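Local coordinates for protein glyoxylate reductase (Paecilomyces sp. J18, PDB 3WNV) that probably reduces glyoxylate to glycolate with a nicotinamide cofactor, as a member of the D-isomer specific 2-hydroxyacid dehydrogenases, at residues 157-162 / 212-217. Numbering follows the deposited sequence.
Sequences LGILGM and SLNLAL
Asn214 reaches back across the end of strand 156-160 to the turn that follows it, its ND2 giving a hydrogen bond of 3.2 Å to Gly161 O. The acceptor lies nearly in the amide plane, 9° out of it, while the donor stands tilted from the plane of the carbonyl. CG lies beside the backbone N (chi1 -46°), which turns the amide back over Ile159, where ND2 lies 3.4 Å from the CG2 methyl, the two side chains meeting at a slant. With an alanine in place of Asn214 the amide is gone, and Gly161 O would probably lose this donor and the Ile159 methyl the group packed against it. Ser212, on the same face as Ile159, lays its OG alongside Ile159 CG1 at 3.6 Å.

The side chains project from a parallel pairing at the centre of a Rossmann-type sheet, where strand 156-160, the first, lies beside strand 210-213, the fourth, in the order 3-2-1-4. Ser212 N bonds Gly158 O, Leu160 N bonds Ser212 O at 2.8 Å, and Asn214 N bonds Leu160 O. Gly161 probably opens the glycine-rich GxGxxG turn ahead of helix 164-175; at its positive phi a CB would press on the carbonyl O of Leu160, and it would also collide with Asn214 O and Leu215 CD2.

On the other face, Leu160 CB meets Leu213 CB at 4.2 Å. Leu160, its CG anti to the backbone N (chi1 178°), brings CD2 obliquely onto Leu215 CD1, 3.8 Å away, while the other methyl of Leu215, CD2, lies 4.0 Å from Gly161 CA.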
loop_
_atom_site.group_PDB
_atom_site.type_symbol
_atom_site.label_atom_id
_atom_site.label_comp_id
_atom_site.label_asym_id
_atom_site.label_seq_id
_atom_site.Cartn_x
_atom_site.Cartn_y
_atom_site.Cartn_z
ATOM N N LEU A 157 -17.668 -5.939 9.739
ATOM C CA LEU A 157 -16.402 -5.470 9.197
ATOM C C LEU A 157 -16.316 -3.951 9.361
ATOM O O LEU A 157 -17.166 -3.196 8.854
ATOM C CB LEU A 157 -16.253 -5.844 7.704
ATOM C CG LEU A 157 -14.962 -5.258 7.100
ATOM C CD1 LEU A 157 -13.734 -5.870 7.811
ATOM C CD2 LEU A 157 -14.853 -5.560 5.596
ATOM N N GLY A 158 -15.304 -3.501 10.097
ATOM C CA GLY A 158 -15.035 -2.069 10.228
ATOM C C GLY A 158 -13.832 -1.676 9.380
ATOM O O GLY A 158 -12.801 -2.365 9.351
ATOM N N ILE A 159 -13.978 -0.588 8.638
ATOM C CA ILE A 159 -12.940 -0.142 7.699
ATOM C C ILE A 159 -12.531 1.290 8.096
ATOM O O ILE A 159 -13.326 2.237 8.041
ATOM C CB ILE A 159 -13.435 -0.191 6.219
ATOM C CG1 ILE A 159 -13.798 -1.621 5.800
ATOM C CG2 ILE A 159 -12.396 0.430 5.238
ATOM C CD1 ILE A 159 -14.419 -1.719 4.397
ATOM N N LEU A 160 -11.291 1.442 8.527
ATOM C CA LEU A 160 -10.770 2.803 8.737
ATOM C C LEU A 160 -10.091 3.279 7.454
ATOM O O LEU A 160 -9.010 2.836 7.151
ATOM C CB LEU A 160 -9.761 2.786 9.888
ATOM C CG LEU A 160 -9.074 4.120 10.217
ATOM C CD1 LEU A 160 -10.121 5.110 10.693
ATOM C CD2 LEU A 160 -8.028 3.850 11.273
ATOM N N GLY A 161 -10.729 4.201 6.722
ATOM C CA GLY A 161 -10.211 4.674 5.456
ATOM C C GLY A 161 -10.903 3.902 4.362
ATOM O O GLY A 161 -10.370 2.957 3.807
ATOM N N MET A 162 -12.138 4.301 4.101
ATOM C CA MET A 162 -12.947 3.728 3.057
ATOM C C MET A 162 -12.626 4.516 1.789
ATOM O O MET A 162 -12.894 5.719 1.680
ATOM C CB MET A 162 -14.426 3.860 3.448
ATOM C CG MET A 162 -15.409 3.610 2.335
ATOM S SD MET A 162 -15.402 1.859 1.926
ATOM C CE MET A 162 -16.325 1.206 3.305
ATOM N N SER A 212 -10.294 -3.336 9.909
ATOM C CA SER A 212 -9.295 -3.236 8.810
ATOM C C SER A 212 -8.986 -1.783 8.465
ATOM O O SER A 212 -9.795 -0.875 8.717
ATOM C CB SER A 212 -9.788 -3.960 7.558
ATOM O OG SER A 212 -10.828 -3.185 6.961
ATOM N N LEU A 213 -7.803 -1.531 7.915
ATOM C CA LEU A 213 -7.452 -0.135 7.675
ATOM C C LEU A 213 -6.848 0.103 6.303
ATOM O O LEU A 213 -6.110 -0.745 5.802
ATOM C CB LEU A 213 -6.531 0.421 8.791
ATOM C CG LEU A 213 -5.318 -0.301 9.413
ATOM C CD1 LEU A 213 -4.624 0.722 10.364
ATOM C CD2 LEU A 213 -5.675 -1.513 10.231
ATOM N N ASN A 214 -7.225 1.221 5.686
ATOM C CA ASN A 214 -6.622 1.665 4.426
ATOM C C ASN A 214 -6.298 3.150 4.467
ATOM O O ASN A 214 -7.012 3.969 3.895
ATOM C CB ASN A 214 -7.556 1.392 3.245
ATOM C CG ASN A 214 -8.164 0.000 3.280
ATOM O OD1 ASN A 214 -7.518 -1.031 2.949
ATOM N ND2 ASN A 214 -9.420 -0.051 3.672
ATOM N N LEU A 215 -5.239 3.506 5.180
ATOM C CA LEU A 215 -4.806 4.891 5.259
ATOM C C LEU A 215 -3.458 5.014 4.609
ATOM O O LEU A 215 -2.638 4.078 4.641
ATOM C CB LEU A 215 -4.656 5.336 6.731
ATOM C CG LEU A 215 -5.924 5.299 7.534
ATOM C CD1 LEU A 215 -5.617 5.682 8.958
ATOM C CD2 LEU A 215 -6.917 6.316 6.922
ATOM N N ALA A 216 -3.215 6.192 4.049
ATOM C CA ALA A 216 -1.898 6.601 3.634
ATOM C C ALA A 216 -1.076 6.768 4.894
ATOM O O ALA A 216 -1.573 7.230 5.928
ATOM C CB ALA A 216 -1.987 7.901 2.891
ATOM N N LEU A 217 0.181 6.377 4.821
ATOM C CA LEU A 217 1.081 6.556 5.938
ATOM C C LEU A 217 1.662 7.953 5.940
ATOM O O LEU A 217 2.213 8.413 4.931
ATOM C CB LEU A 217 2.226 5.551 5.813
ATOM C CG LEU A 217 3.218 5.559 6.950
ATOM C CD1 LEU A 217 2.481 5.264 8.344
ATOM C CD2 LEU A 217 4.419 4.589 6.729
#